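Local coordinates for protein glutamate--tRNA ligase (Elizabethkingia anophelis, PDB 6B1Z) that probably attaches glutamate to its cognate tRNA in an ATP-dependent reaction, as a class I glutamyl-tRNA synthetase, at residues Y65-A69 with F281-F285; V29-Y34 with I308-L314; E299-L303 with T399-D403; V12-P18 with D45-E51. All coordinates share one frame; numbering follows the deposited sequence.

Interactions 1, 2 and 4 lie within the catalytic part of the chain and touch one another; 2 and 4 use the same beta-alpha-beta unit. Interaction 4 joins its two parallel strands, and interaction 2 packs the helix between them against 308-314. Interaction 1 uses the helix that follows the second strand. Interactions 2 and 4 are buried: the first is largely aliphatic with two side-chain bonds to carbonyls, the second a backbone ladder with one apolar face and one on which arginines and acids gather round an isoleucine. Interaction 1 is partly buried and turns on one tyrosine. Interaction 3, a surface contact toward the anticodon-binding part, relies on a ring pair and water.

Interaction 1: Y65-A69 with F281-F285; sequences YIMEA and FPLNF
Tyr65 reaches out from its helix along the side of Leu283, the two side chains sliding past each other in opposite directions. With CG anti to the backbone N (chi1 -175°), the phenol is carried off the helix toward 281-285, and its OH donates to Leu283 O at 2.7 Å. The bond arrives well to the side of the carbonyl, with a C=O...donor angle of 115°, and is tilted out of the carbonyl plane. The rest of the ring is hemmed in from several directions. Leu283 CD1 lies over one face, while Asn284 O approaches the edge near the ring plane, 3.3 Å from Tyr65 CE2. Phe281 adds its CB at 3.3 Å from Tyr65 OH before its own ring turns away, and Pro282 slants across the tyrosine from its CG and CD.

Leu283 answers by sending its isobutyl group back to the helix. Its CD1 settles 3.5 Å from Ala69 N and also meets Glu68 CG at 3.7 Å, so the methyl rests on the helix surface beside the aliphatic part of the glutamate. Beyond that part, the Glu68 carboxylate forms a salt bridge with Arg298. Ala69 CB completes the apolar patch, 4.0 Å from Pro282 CG.

The loop that carries these residues follows helix 270-276, which begins within the KLSKR sequence that corresponds to the class I KMSKS signature. Backbone bonds tie it to Tyr297 and Arg298. It leads into the short strand 285-286 and lies against helix 62-73, whose Ile66 turns toward Pro18 beside strand 13-16.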
loop_
_atom_site.group_PDB
_atom_site.type_symbol
_atom_site.label_atom_id
_atom_site.label_comp_id
_atom_site.label_asym_id
_atom_site.label_seq_id
_atom_site.Cartn_x
_atom_site.Cartn_y
_atom_site.Cartn_z
ATOM N N TYR A 65 -13.215 -1.984 -3.137
ATOM C CA TYR A 65 -12.009 -1.711 -2.353
ATOM C C TYR A 65 -10.967 -0.944 -3.169
ATOM O O TYR A 65 -10.370 0.032 -2.690
ATOM C CB TYR A 65 -11.424 -3.033 -1.834
ATOM C CG TYR A 65 -10.235 -2.871 -0.907
ATOM C CD1 TYR A 65 -8.966 -2.561 -1.412
ATOM C CD2 TYR A 65 -10.383 -3.041 0.460
ATOM C CE1 TYR A 65 -7.890 -2.398 -0.570
ATOM C CE2 TYR A 65 -9.303 -2.887 1.315
ATOM C CZ TYR A 65 -8.067 -2.567 0.789
ATOM O OH TYR A 65 -6.991 -2.419 1.633
ATOM N N ILE A 66 -10.695 -1.406 -4.392
ATOM C CA ILE A 66 -9.706 -0.759 -5.240
ATOM C C ILE A 66 -10.086 0.692 -5.498
ATOM O O ILE A 66 -9.258 1.600 -5.353
ATOM C CB ILE A 66 -9.553 -1.537 -6.559
ATOM C CG1 ILE A 66 -8.921 -2.901 -6.286
ATOM C CG2 ILE A 66 -8.740 -0.717 -7.563
ATOM C CD1 ILE A 66 -9.241 -3.935 -7.387
ATOM N N MET A 67 -11.346 0.932 -5.894
ATOM C CA MET A 67 -11.779 2.301 -6.162
ATOM C C MET A 67 -11.679 3.168 -4.911
ATOM O O MET A 67 -11.204 4.312 -4.981
ATOM C CB MET A 67 -13.205 2.309 -6.726
ATOM C CG MET A 67 -13.293 1.862 -8.184
ATOM S SD MET A 67 -12.296 2.877 -9.292
ATOM C CE MET A 67 -13.083 4.485 -9.110
ATOM N N GLU A 68 -12.092 2.637 -3.751
ATOM C CA GLU A 68 -12.021 3.412 -2.513
ATOM C C GLU A 68 -10.576 3.745 -2.155
ATOM O O GLU A 68 -10.282 4.851 -1.693
ATOM C CB GLU A 68 -12.708 2.661 -1.370
ATOM C CG GLU A 68 -12.807 3.466 -0.073
ATOM C CD GLU A 68 -13.584 2.743 1.022
ATOM O OE1 GLU A 68 -14.282 1.749 0.716
ATOM O OE2 GLU A 68 -13.500 3.173 2.193
ATOM N N ALA A 69 -9.653 2.812 -2.391
ATOM C CA ALA A 69 -8.254 3.080 -2.056
ATOM C C ALA A 69 -7.652 4.112 -2.993
ATOM O O ALA A 69 -6.933 5.015 -2.549
ATOM C CB ALA A 69 -7.447 1.783 -2.102
ATOM N N PHE A 281 -2.185 -3.309 4.142
ATOM C CA PHE A 281 -3.153 -2.883 3.139
ATOM C C PHE A 281 -3.504 -1.412 3.345
ATOM O O PHE A 281 -3.470 -0.929 4.481
ATOM C CB PHE A 281 -4.424 -3.738 3.243
ATOM C CG PHE A 281 -4.154 -5.221 3.267
ATOM C CD1 PHE A 281 -3.310 -5.806 2.332
ATOM C CD2 PHE A 281 -4.728 -6.019 4.245
ATOM C CE1 PHE A 281 -3.063 -7.175 2.357
ATOM C CE2 PHE A 281 -4.484 -7.390 4.278
ATOM C CZ PHE A 281 -3.650 -7.961 3.333
ATOM N N PRO A 282 -3.843 -0.669 2.281
ATOM C CA PRO A 282 -4.195 0.751 2.489
ATOM C C PRO A 282 -5.434 0.947 3.347
ATOM O O PRO A 282 -5.479 1.888 4.152
ATOM C CB PRO A 282 -4.388 1.282 1.056
ATOM C CG PRO A 282 -4.710 0.047 0.231
ATOM C CD PRO A 282 -3.873 -1.047 0.854
ATOM N N LEU A 283 -6.437 0.074 3.207
ATOM C CA LEU A 283 -7.707 0.177 3.912
ATOM C C LEU A 283 -7.985 -1.127 4.641
ATOM O O LEU A 283 -7.456 -2.186 4.287
ATOM C CB LEU A 283 -8.867 0.467 2.944
ATOM C CG LEU A 283 -8.638 1.454 1.806
ATOM C CD1 LEU A 283 -9.874 1.516 0.902
ATOM C CD2 LEU A 283 -8.324 2.834 2.344
ATOM N N ASN A 284 -8.857 -1.039 5.649
ATOM C CA ASN A 284 -9.349 -2.221 6.347
ATOM C C ASN A 284 -9.789 -3.299 5.364
ATOM O O ASN A 284 -10.511 -3.015 4.404
ATOM C CB ASN A 284 -10.540 -1.846 7.228
ATOM C CG ASN A 284 -10.137 -1.372 8.604
ATOM O OD1 ASN A 284 -8.998 -0.988 8.836
ATOM N ND2 ASN A 284 -11.087 -1.395 9.529
ATOM N N PHE A 285 -9.360 -4.536 5.610
ATOM C CA PHE A 285 -9.853 -5.689 4.858
ATOM C C PHE A 285 -10.257 -6.803 5.810
ATOM O O PHE A 285 -9.432 -7.284 6.593
ATOM C CB PHE A 285 -8.807 -6.211 3.877
ATOM C CG PHE A 285 -9.268 -7.417 3.111
ATOM C CD1 PHE A 285 -10.224 -7.293 2.115
ATOM C CD2 PHE A 285 -8.768 -8.675 3.410
ATOM C CE1 PHE A 285 -10.667 -8.412 1.412
ATOM C CE2 PHE A 285 -9.202 -9.800 2.710
ATOM C CZ PHE A 285 -10.152 -9.665 1.711
#

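Interaction 2: V29-Y34 with I308-L314; sequences VRTALY and INMVAML
Arg30 runs along Val311 and ends on Leu314, each part of its chain meeting something different. CB starts against Val311 CG1 at 3.6 Å. CG continues past the same methyl and lies over one face of the Tyr34 ring, offset toward its rim. CD passes 3.5 Å from Leu314 O, and there the chain bends (chi3 57°), swinging the guanidinium round so that NH1 donates to that same Leu314 O at 2.9 Å. The N-H...O angle is 147°, and the oxygen sits near the guanidinium edge. NH2 bonds to Ser257 O, so two carbonyls limit rotation of the buried group.

Helix 26-41, which carries Arg30, is the crossover helix of the first beta-alpha-beta unit of the Rossmann-type catalytic domain and starts in the HLGG sequence that matches the class I HIGH signature. Its segment crosses that of helix 304-312 almost perpendicularly, at 89°.

Around the crossing, Leu33 and Ile308 meet tip to tip, with CD1 of the leucine 3.7 Å from CG1 of the isoleucine. The other leucine branch, CD2, rests on Ala312 CB at 3.6 Å. Tyr34 OH donates to Ala312 O at 2.7 Å, approaching from above the carbonyl plane, where the helix is ending.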
loop_
_atom_site.group_PDB
_atom_site.type_symbol
_atom_site.label_atom_id
_atom_site.label_comp_id
_atom_site.label_asym_id
_atom_site.label_seq_id
_atom_site.Cartn_x
_atom_site.Cartn_y
_atom_site.Cartn_z
ATOM N N VAL A 29 -0.245 -0.815 -4.715
ATOM C CA VAL A 29 -0.370 0.633 -4.582
ATOM C C VAL A 29 0.751 1.329 -5.330
ATOM O O VAL A 29 0.523 2.328 -6.027
ATOM C CB VAL A 29 -0.363 1.030 -3.096
ATOM C CG1 VAL A 29 -0.337 2.566 -2.947
ATOM C CG2 VAL A 29 -1.575 0.426 -2.389
ATOM N N ARG A 30 1.979 0.813 -5.195
ATOM C CA ARG A 30 3.118 1.432 -5.880
ATOM C C ARG A 30 2.973 1.351 -7.389
ATOM O O ARG A 30 3.262 2.329 -8.097
ATOM C CB ARG A 30 4.441 0.809 -5.444
ATOM C CG ARG A 30 5.658 1.596 -5.994
ATOM C CD ARG A 30 6.988 0.940 -5.721
ATOM N NE ARG A 30 7.030 -0.413 -6.261
ATOM C CZ ARG A 30 8.020 -1.270 -6.049
ATOM N NH1 ARG A 30 9.099 -0.913 -5.353
ATOM N NH2 ARG A 30 7.925 -2.489 -6.553
ATOM N N THR A 31 2.542 0.198 -7.904
ATOM C CA THR A 31 2.335 0.073 -9.343
ATOM C C THR A 31 1.297 1.070 -9.834
ATOM O O THR A 31 1.516 1.779 -10.829
ATOM C CB THR A 31 1.930 -1.357 -9.689
ATOM O OG1 THR A 31 3.046 -2.218 -9.432
ATOM C CG2 THR A 31 1.541 -1.437 -11.179
ATOM N N ALA A 32 0.156 1.152 -9.137
ATOM C CA ALA A 32 -0.862 2.130 -9.500
ATOM C C ALA A 32 -0.309 3.552 -9.464
ATOM O O ALA A 32 -0.587 4.349 -10.367
ATOM C CB ALA A 32 -2.072 2.009 -8.560
ATOM N N LEU A 33 0.479 3.884 -8.434
ATOM C CA LEU A 33 1.051 5.222 -8.330
ATOM C C LEU A 33 1.966 5.527 -9.502
ATOM O O LEU A 33 1.881 6.608 -10.099
ATOM C CB LEU A 33 1.806 5.372 -7.008
ATOM C CG LEU A 33 2.585 6.679 -6.858
ATOM C CD1 LEU A 33 1.666 7.906 -6.794
ATOM C CD2 LEU A 33 3.464 6.616 -5.634
ATOM N N TYR A 34 2.858 4.590 -9.842
ATOM C CA TYR A 34 3.773 4.852 -10.950
ATOM C C TYR A 34 3.025 4.939 -12.283
ATOM O O TYR A 34 3.406 5.743 -13.147
ATOM C CB TYR A 34 4.889 3.797 -10.981
ATOM C CG TYR A 34 5.923 3.895 -9.857
ATOM C CD1 TYR A 34 5.920 4.948 -8.929
ATOM C CD2 TYR A 34 6.909 2.929 -9.726
ATOM C CE1 TYR A 34 6.873 5.009 -7.909
ATOM C CE2 TYR A 34 7.867 2.991 -8.715
ATOM C CZ TYR A 34 7.844 4.025 -7.811
ATOM O OH TYR A 34 8.799 4.067 -6.833
ATOM N N ILE A 308 1.394 8.081 0.473
ATOM C CA ILE A 308 1.772 7.933 -0.929
ATOM C C ILE A 308 3.163 8.514 -1.194
ATOM O O ILE A 308 3.891 8.013 -2.062
ATOM C CB ILE A 308 0.669 8.517 -1.836
ATOM C CG1 ILE A 308 0.779 7.897 -3.236
ATOM C CG2 ILE A 308 0.703 10.055 -1.840
ATOM C CD1 ILE A 308 0.572 6.374 -3.238
ATOM N N ASN A 309 3.591 9.520 -0.418
ATOM C CA ASN A 309 4.975 9.986 -0.494
ATOM C C ASN A 309 5.939 8.853 -0.124
ATOM O O ASN A 309 6.964 8.643 -0.793
ATOM C CB ASN A 309 5.130 11.212 0.438
ATOM C CG ASN A 309 6.373 12.079 0.150
ATOM O OD1 ASN A 309 6.440 13.224 0.606
ATOM N ND2 ASN A 309 7.374 11.531 -0.541
ATOM N N MET A 310 5.613 8.108 0.934
ATOM C CA MET A 310 6.453 6.986 1.350
ATOM C C MET A 310 6.508 5.911 0.264
ATOM O O MET A 310 7.588 5.409 -0.087
ATOM C CB MET A 310 5.907 6.421 2.665
ATOM C CG MET A 310 6.651 5.187 3.196
ATOM S SD MET A 310 6.099 3.623 2.465
ATOM C CE MET A 310 4.474 3.462 3.170
ATOM N N VAL A 311 5.348 5.565 -0.297
ATOM C CA VAL A 311 5.308 4.500 -1.300
ATOM C C VAL A 311 6.105 4.890 -2.535
ATOM O O VAL A 311 6.839 4.069 -3.104
ATOM C CB VAL A 311 3.843 4.160 -1.644
ATOM C CG1 VAL A 311 3.793 3.176 -2.834
ATOM C CG2 VAL A 311 3.148 3.522 -0.432
ATOM N N ALA A 312 6.002 6.155 -2.956
ATOM C CA ALA A 312 6.722 6.615 -4.140
ATOM C C ALA A 312 8.219 6.407 -4.014
ATOM O O ALA A 312 8.894 6.093 -4.998
ATOM C CB ALA A 312 6.434 8.101 -4.378
ATOM N N MET A 313 8.760 6.586 -2.811
ATOM C CA MET A 313 10.197 6.538 -2.626
ATOM C C MET A 313 10.730 5.121 -2.456
ATOM O O MET A 313 11.927 4.961 -2.199
ATOM C CB MET A 313 10.585 7.420 -1.431
ATOM C CG MET A 313 10.193 8.887 -1.631
ATOM S SD MET A 313 10.710 9.549 -3.244
ATOM C CE MET A 313 10.038 11.208 -3.144
ATOM N N LEU A 314 9.877 4.100 -2.595
ATOM C CA LEU A 314 10.328 2.703 -2.601
ATOM C C LEU A 314 10.881 2.370 -3.986
ATOM O O LEU A 314 10.283 1.653 -4.796
ATOM C CB LEU A 314 9.190 1.769 -2.196
ATOM C CG LEU A 314 8.700 1.917 -0.751
ATOM C CD1 LEU A 314 7.472 1.059 -0.518
ATOM C CD2 LEU A 314 9.806 1.552 0.243
#

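Interaction 3: E299-L303 with T399-D403; sequences EEGYL and TFVKD
An edge-to-face aromatic pair, Phe400 against Tyr302, forms this surface contact between the loop before helix 304-312, in the catalytic part, and the start of helix 401-406, in the anticodon-binding part. The phenylalanine presents its edge: CE1 stands 3.6 Å above the centre of the tyrosine ring, and the planes meet at 78°. Phe400 CG is anti to its carbonyl carbon (chi1 -58°), which brings the ring across to the loop. Its rim also passes Gly301 O, 3.5 Å from CD1 and near the ring plane.

The loop bends at Gly301, where at positive phi (96°) a CB would jam against the preceding carbonyl and crowd Phe400 CD1; lacking one, it lets the ring edge come close. Asp403 folds back so that OD2 accepts from Thr399 N, at 2.9 Å, and Phe400 N, at 3.0 Å, fixing the backbone that carries the ring.

One water donates to Gly301 O and accepts from Val401 N. Another, over the centre of a Phe400 face, donates to Glu300 O and accepts from Lys402 NZ at 2.9 Å; NZ also forms a long salt bridge, 3.7 Å, to Glu300 OE1. Asn355 of helix 348-361 bonds to Gly301 O and Thr399 O.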
loop_
_atom_site.group_PDB
_atom_site.type_symbol
_atom_site.label_atom_id
_atom_site.label_comp_id
_atom_site.label_asym_id
_atom_site.label_seq_id
_atom_site.Cartn_x
_atom_site.Cartn_y
_atom_site.Cartn_z
ATOM N N GLU A 299 -6.941 3.541 8.516
ATOM C CA GLU A 299 -7.575 3.438 9.821
ATOM C C GLU A 299 -6.562 3.499 10.957
ATOM O O GLU A 299 -6.933 3.880 12.076
ATOM C CB GLU A 299 -8.390 2.151 9.890
ATOM C CG GLU A 299 -9.616 2.152 8.961
ATOM C CD GLU A 299 -9.322 1.656 7.541
ATOM O OE1 GLU A 299 -8.142 1.590 7.136
ATOM O OE2 GLU A 299 -10.292 1.295 6.833
ATOM N N GLU A 300 -5.300 3.154 10.691
ATOM C CA GLU A 300 -4.239 3.291 11.684
ATOM C C GLU A 300 -3.743 4.723 11.813
ATOM O O GLU A 300 -2.860 4.983 12.638
ATOM C CB GLU A 300 -3.062 2.367 11.337
ATOM C CG GLU A 300 -3.358 0.891 11.589
ATOM C CD GLU A 300 -3.626 0.592 13.056
ATOM O OE1 GLU A 300 -2.838 1.043 13.908
ATOM O OE2 GLU A 300 -4.634 -0.076 13.360
ATOM N N GLY A 301 -4.287 5.661 11.047
ATOM C CA GLY A 301 -3.939 7.059 11.212
ATOM C C GLY A 301 -2.871 7.591 10.284
ATOM O O GLY A 301 -2.386 8.710 10.504
ATOM N N TYR A 302 -2.497 6.842 9.246
ATOM C CA TYR A 302 -1.548 7.369 8.268
ATOM C C TYR A 302 -2.258 8.359 7.357
ATOM O O TYR A 302 -3.358 8.090 6.867
ATOM C CB TYR A 302 -0.907 6.239 7.448
ATOM C CG TYR A 302 0.112 5.432 8.225
ATOM C CD1 TYR A 302 -0.281 4.376 9.043
ATOM C CD2 TYR A 302 1.476 5.724 8.136
ATOM C CE1 TYR A 302 0.641 3.625 9.748
ATOM C CE2 TYR A 302 2.417 4.968 8.851
ATOM C CZ TYR A 302 1.989 3.939 9.656
ATOM O OH TYR A 302 2.907 3.192 10.369
ATOM N N LEU A 303 -1.664 9.535 7.190
ATOM C CA LEU A 303 -2.246 10.556 6.338
ATOM C C LEU A 303 -1.995 10.163 4.884
ATOM O O LEU A 303 -0.907 9.693 4.564
ATOM C CB LEU A 303 -1.613 11.915 6.639
ATOM C CG LEU A 303 -1.726 12.352 8.104
ATOM C CD1 LEU A 303 -0.807 13.536 8.366
ATOM C CD2 LEU A 303 -3.169 12.681 8.446
ATOM N N THR A 399 3.396 11.299 16.192
ATOM C CA THR A 399 3.489 10.611 14.912
ATOM C C THR A 399 2.119 10.377 14.294
ATOM O O THR A 399 1.987 10.388 13.065
ATOM C CB THR A 399 4.224 9.279 15.097
ATOM O OG1 THR A 399 5.487 9.543 15.724
ATOM C CG2 THR A 399 4.485 8.574 13.753
ATOM N N PHE A 400 1.102 10.208 15.139
ATOM C CA PHE A 400 -0.289 10.023 14.752
ATOM C C PHE A 400 -1.135 10.938 15.619
ATOM O O PHE A 400 -0.763 11.220 16.761
ATOM C CB PHE A 400 -0.740 8.561 14.955
ATOM C CG PHE A 400 0.086 7.575 14.188
ATOM C CD1 PHE A 400 -0.187 7.328 12.863
ATOM C CD2 PHE A 400 1.167 6.938 14.781
ATOM C CE1 PHE A 400 0.581 6.448 12.128
ATOM C CE2 PHE A 400 1.948 6.051 14.061
ATOM C CZ PHE A 400 1.652 5.798 12.723
ATOM N N VAL A 401 -2.291 11.368 15.095
ATOM C CA VAL A 401 -3.163 12.256 15.872
ATOM C C VAL A 401 -3.525 11.636 17.220
ATOM O O VAL A 401 -3.581 12.339 18.240
ATOM C CB VAL A 401 -4.420 12.625 15.062
ATOM C CG1 VAL A 401 -5.442 13.341 15.954
ATOM C CG2 VAL A 401 -4.036 13.478 13.889
ATOM N N LYS A 402 -3.734 10.311 17.269
ATOM C CA LYS A 402 -4.121 9.679 18.530
ATOM C C LYS A 402 -3.057 9.854 19.612
ATOM O O LYS A 402 -3.383 9.820 20.804
ATOM C CB LYS A 402 -4.414 8.189 18.318
ATOM C CG LYS A 402 -3.169 7.320 18.101
ATOM C CD LYS A 402 -3.525 5.870 17.774
ATOM C CE LYS A 402 -2.445 5.247 16.882
ATOM N NZ LYS A 402 -2.945 4.103 16.043
ATOM N N ASP A 403 -1.784 10.042 19.220
ATOM C CA ASP A 403 -0.710 10.246 20.197
ATOM C C ASP A 403 -0.955 11.492 21.037
ATOM O O ASP A 403 -0.505 11.563 22.186
ATOM C CB ASP A 403 0.654 10.416 19.512
ATOM C CG ASP A 403 1.079 9.224 18.690
ATOM O OD1 ASP A 403 0.487 8.133 18.818
ATOM O OD2 ASP A 403 2.051 9.407 17.921
HETATM O O HOH W 1 -5.915 4.545 14.566
HETATM O O HOH W 2 -0.836 3.611 14.102
HETATM O O HOH W 3 -3.278 10.351 12.555
#

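Interaction 4: V12-P18 with D45-E51; sequences VRVRFAP and DFILRIE. With FMT (formic acid), chain C.
Val14 and Phe46 are neighbours on one face of two parallel strands, with Val14 CG2 touching the edge of the phenylalanine ring. Phe16 CB packs against the same ring, 3.8 Å from Phe46 CE1. Leu48 CD1 pushes into the angle between Phe16 and Pro18, 3.6 Å from Pro18 CD, while that CD lies over one face of the Phe16 ring, toward its rim. The leucine and phenylalanine lie side by side, so this face is a close-fitting apolar surface against helices 26-41 and 62-73.

Strands 13-16 and 45-48 are joined through helix 26-41 in a beta-alpha-beta crossover of the Rossmann fold, and their ladder of backbone bonds continues to Glu51 N and Pro18 O.

Long side chains line the other face. Ile47 CD1 presses onto the Arg13 guanidinium face, 3.4 Å above its plane, while Asp45 OD2 takes the edge in a 2.9 Å salt bridge with NH1; Arg13 NE also bonds to Met221 O. Arg15 CG lies over the face of the Arg49 guanidinium, and both arginines bind Asp218. Arg15 grips a formate with NH1 to O1 and NH2 to O2, each 2.9 Å. The formate, probably from the crystallisation liquor, is also bonded by Arg228; this arginine pair is consistent with the site for the substrate glutamate's carboxylate in related enzymes. Ala17 CB fits against the Glu51 carboxylate, whose OE2 accepts from Arg49 NE.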
loop_
_atom_site.group_PDB
_atom_site.type_symbol
_atom_site.label_atom_id
_atom_site.label_comp_id
_atom_site.label_asym_id
_atom_site.label_seq_id
_atom_site.Cartn_x
_atom_site.Cartn_y
_atom_site.Cartn_z
ATOM N N VAL A 12 0.389 8.826 -24.332
ATOM C CA VAL A 12 0.688 7.758 -23.386
ATOM C C VAL A 12 -0.610 7.220 -22.794
ATOM O O VAL A 12 -1.500 7.984 -22.395
ATOM C CB VAL A 12 1.639 8.273 -22.295
ATOM C CG1 VAL A 12 1.676 7.343 -21.109
ATOM C CG2 VAL A 12 3.032 8.480 -22.892
ATOM N N ARG A 13 -0.731 5.895 -22.743
ATOM C CA ARG A 13 -1.866 5.239 -22.094
ATOM C C ARG A 13 -1.341 4.078 -21.263
ATOM O O ARG A 13 -0.681 3.180 -21.800
ATOM C CB ARG A 13 -2.887 4.758 -23.135
ATOM C CG ARG A 13 -3.576 5.907 -23.869
ATOM C CD ARG A 13 -4.505 5.444 -24.972
ATOM N NE ARG A 13 -5.509 4.484 -24.515
ATOM C CZ ARG A 13 -6.601 4.783 -23.811
ATOM N NH1 ARG A 13 -6.862 6.037 -23.428
ATOM N NH2 ARG A 13 -7.429 3.808 -23.459
ATOM N N VAL A 14 -1.610 4.113 -19.962
ATOM C CA VAL A 14 -1.183 3.077 -19.026
ATOM C C VAL A 14 -2.424 2.491 -18.370
ATOM O O VAL A 14 -3.486 3.111 -18.347
ATOM C CB VAL A 14 -0.216 3.623 -17.952
ATOM C CG1 VAL A 14 1.050 4.179 -18.603
ATOM C CG2 VAL A 14 -0.920 4.691 -17.099
ATOM N N ARG A 15 -2.287 1.291 -17.809
ATOM C CA ARG A 15 -3.421 0.706 -17.102
ATOM C C ARG A 15 -2.980 -0.020 -15.839
ATOM O O ARG A 15 -1.968 -0.727 -15.815
ATOM C CB ARG A 15 -4.236 -0.252 -18.006
ATOM C CG ARG A 15 -3.677 -1.682 -18.170
ATOM C CD ARG A 15 -2.281 -1.727 -18.793
ATOM N NE ARG A 15 -1.910 -3.094 -19.156
ATOM C CZ ARG A 15 -1.369 -3.986 -18.331
ATOM N NH1 ARG A 15 -1.101 -3.666 -17.067
ATOM N NH2 ARG A 15 -1.087 -5.212 -18.777
ATOM N N PHE A 16 -3.769 0.165 -14.787
ATOM C CA PHE A 16 -3.665 -0.622 -13.573
ATOM C C PHE A 16 -4.641 -1.776 -13.735
ATOM O O PHE A 16 -5.833 -1.541 -13.992
ATOM C CB PHE A 16 -3.996 0.257 -12.363
ATOM C CG PHE A 16 -3.810 -0.421 -11.035
ATOM C CD1 PHE A 16 -2.646 -1.109 -10.749
ATOM C CD2 PHE A 16 -4.798 -0.329 -10.057
ATOM C CE1 PHE A 16 -2.472 -1.719 -9.524
ATOM C CE2 PHE A 16 -4.625 -0.943 -8.818
ATOM C CZ PHE A 16 -3.462 -1.638 -8.558
ATOM N N ALA A 17 -4.143 -3.007 -13.623
ATOM C CA ALA A 17 -4.926 -4.205 -13.915
ATOM C C ALA A 17 -4.896 -5.137 -12.715
ATOM O O ALA A 17 -4.309 -6.221 -12.776
ATOM C CB ALA A 17 -4.402 -4.898 -15.172
ATOM N N PRO A 18 -5.520 -4.731 -11.610
ATOM C CA PRO A 18 -5.719 -5.634 -10.479
ATOM C C PRO A 18 -6.845 -6.625 -10.743
ATOM O O PRO A 18 -7.821 -6.342 -11.455
ATOM C CB PRO A 18 -6.096 -4.673 -9.346
ATOM C CG PRO A 18 -6.906 -3.629 -10.038
ATOM C CD PRO A 18 -6.210 -3.446 -11.395
ATOM N N ASP A 45 -3.265 9.077 -20.293
ATOM C CA ASP A 45 -4.465 8.490 -19.700
ATOM C C ASP A 45 -4.131 7.337 -18.761
ATOM O O ASP A 45 -3.258 6.512 -19.055
ATOM C CB ASP A 45 -5.407 7.971 -20.790
ATOM C CG ASP A 45 -5.702 9.008 -21.857
ATOM O OD1 ASP A 45 -5.914 10.188 -21.495
ATOM O OD2 ASP A 45 -5.738 8.649 -23.058
ATOM N N PHE A 46 -4.864 7.260 -17.652
ATOM C CA PHE A 46 -4.708 6.225 -16.635
ATOM C C PHE A 46 -5.989 5.394 -16.615
ATOM O O PHE A 46 -7.062 5.916 -16.293
ATOM C CB PHE A 46 -4.409 6.886 -15.280
ATOM C CG PHE A 46 -4.403 5.952 -14.088
ATOM C CD1 PHE A 46 -3.613 4.819 -14.067
ATOM C CD2 PHE A 46 -5.128 6.283 -12.941
ATOM C CE1 PHE A 46 -3.590 3.982 -12.946
ATOM C CE2 PHE A 46 -5.104 5.450 -11.821
ATOM C CZ PHE A 46 -4.329 4.309 -11.828
ATOM N N ILE A 47 -5.877 4.124 -16.987
ATOM C CA ILE A 47 -7.006 3.215 -17.166
ATOM C C ILE A 47 -7.014 2.219 -16.016
ATOM O O ILE A 47 -5.958 1.715 -15.616
ATOM C CB ILE A 47 -6.906 2.476 -18.523
ATOM C CG1 ILE A 47 -7.263 3.389 -19.700
ATOM C CG2 ILE A 47 -7.815 1.230 -18.563
ATOM C CD1 ILE A 47 -6.226 4.397 -20.095
ATOM N N LEU A 48 -8.199 1.925 -15.478
ATOM C CA LEU A 48 -8.375 0.809 -14.550
ATOM C C LEU A 48 -9.127 -0.298 -15.271
ATOM O O LEU A 48 -10.255 -0.084 -15.738
ATOM C CB LEU A 48 -9.148 1.243 -13.296
ATOM C CG LEU A 48 -9.512 0.101 -12.338
ATOM C CD1 LEU A 48 -8.265 -0.513 -11.680
ATOM C CD2 LEU A 48 -10.453 0.645 -11.255
ATOM N N ARG A 49 -8.497 -1.468 -15.393
ATOM C CA ARG A 49 -9.115 -2.633 -16.005
ATOM C C ARG A 49 -9.206 -3.730 -14.955
ATOM O O ARG A 49 -8.192 -4.117 -14.358
ATOM C CB ARG A 49 -8.328 -3.101 -17.236
ATOM C CG ARG A 49 -9.038 -4.219 -17.996
ATOM C CD ARG A 49 -8.365 -4.550 -19.331
ATOM N NE ARG A 49 -7.056 -5.181 -19.125
ATOM C CZ ARG A 49 -5.928 -4.807 -19.722
ATOM N NH1 ARG A 49 -5.913 -3.800 -20.586
ATOM N NH2 ARG A 49 -4.812 -5.468 -19.476
ATOM N N ILE A 50 -10.416 -4.207 -14.706
ATOM C CA ILE A 50 -10.654 -5.209 -13.675
ATOM C C ILE A 50 -10.430 -6.593 -14.273
ATOM O O ILE A 50 -11.050 -6.974 -15.275
ATOM C CB ILE A 50 -12.061 -5.067 -13.077
ATOM C CG1 ILE A 50 -12.198 -3.712 -12.377
ATOM C CG2 ILE A 50 -12.364 -6.242 -12.126
ATOM C CD1 ILE A 50 -11.205 -3.461 -11.254
ATOM N N GLU A 51 -9.516 -7.342 -13.663
ATOM C CA GLU A 51 -9.100 -8.636 -14.180
ATOM C C GLU A 51 -9.903 -9.732 -13.490
ATOM O O GLU A 51 -9.407 -10.455 -12.625
ATOM C CB GLU A 51 -7.609 -8.815 -13.957
ATOM C CG GLU A 51 -6.823 -7.617 -14.395
ATOM C CD GLU A 51 -6.475 -7.690 -15.852
ATOM O OE1 GLU A 51 -5.774 -8.666 -16.204
ATOM O OE2 GLU A 51 -6.925 -6.814 -16.632
HETATM C C FMT C . -0.153 -7.096 -16.084
HETATM O O1 FMT C . -0.120 -5.964 -15.587
HETATM O O2 FMT C . 0.121 -7.345 -17.268
#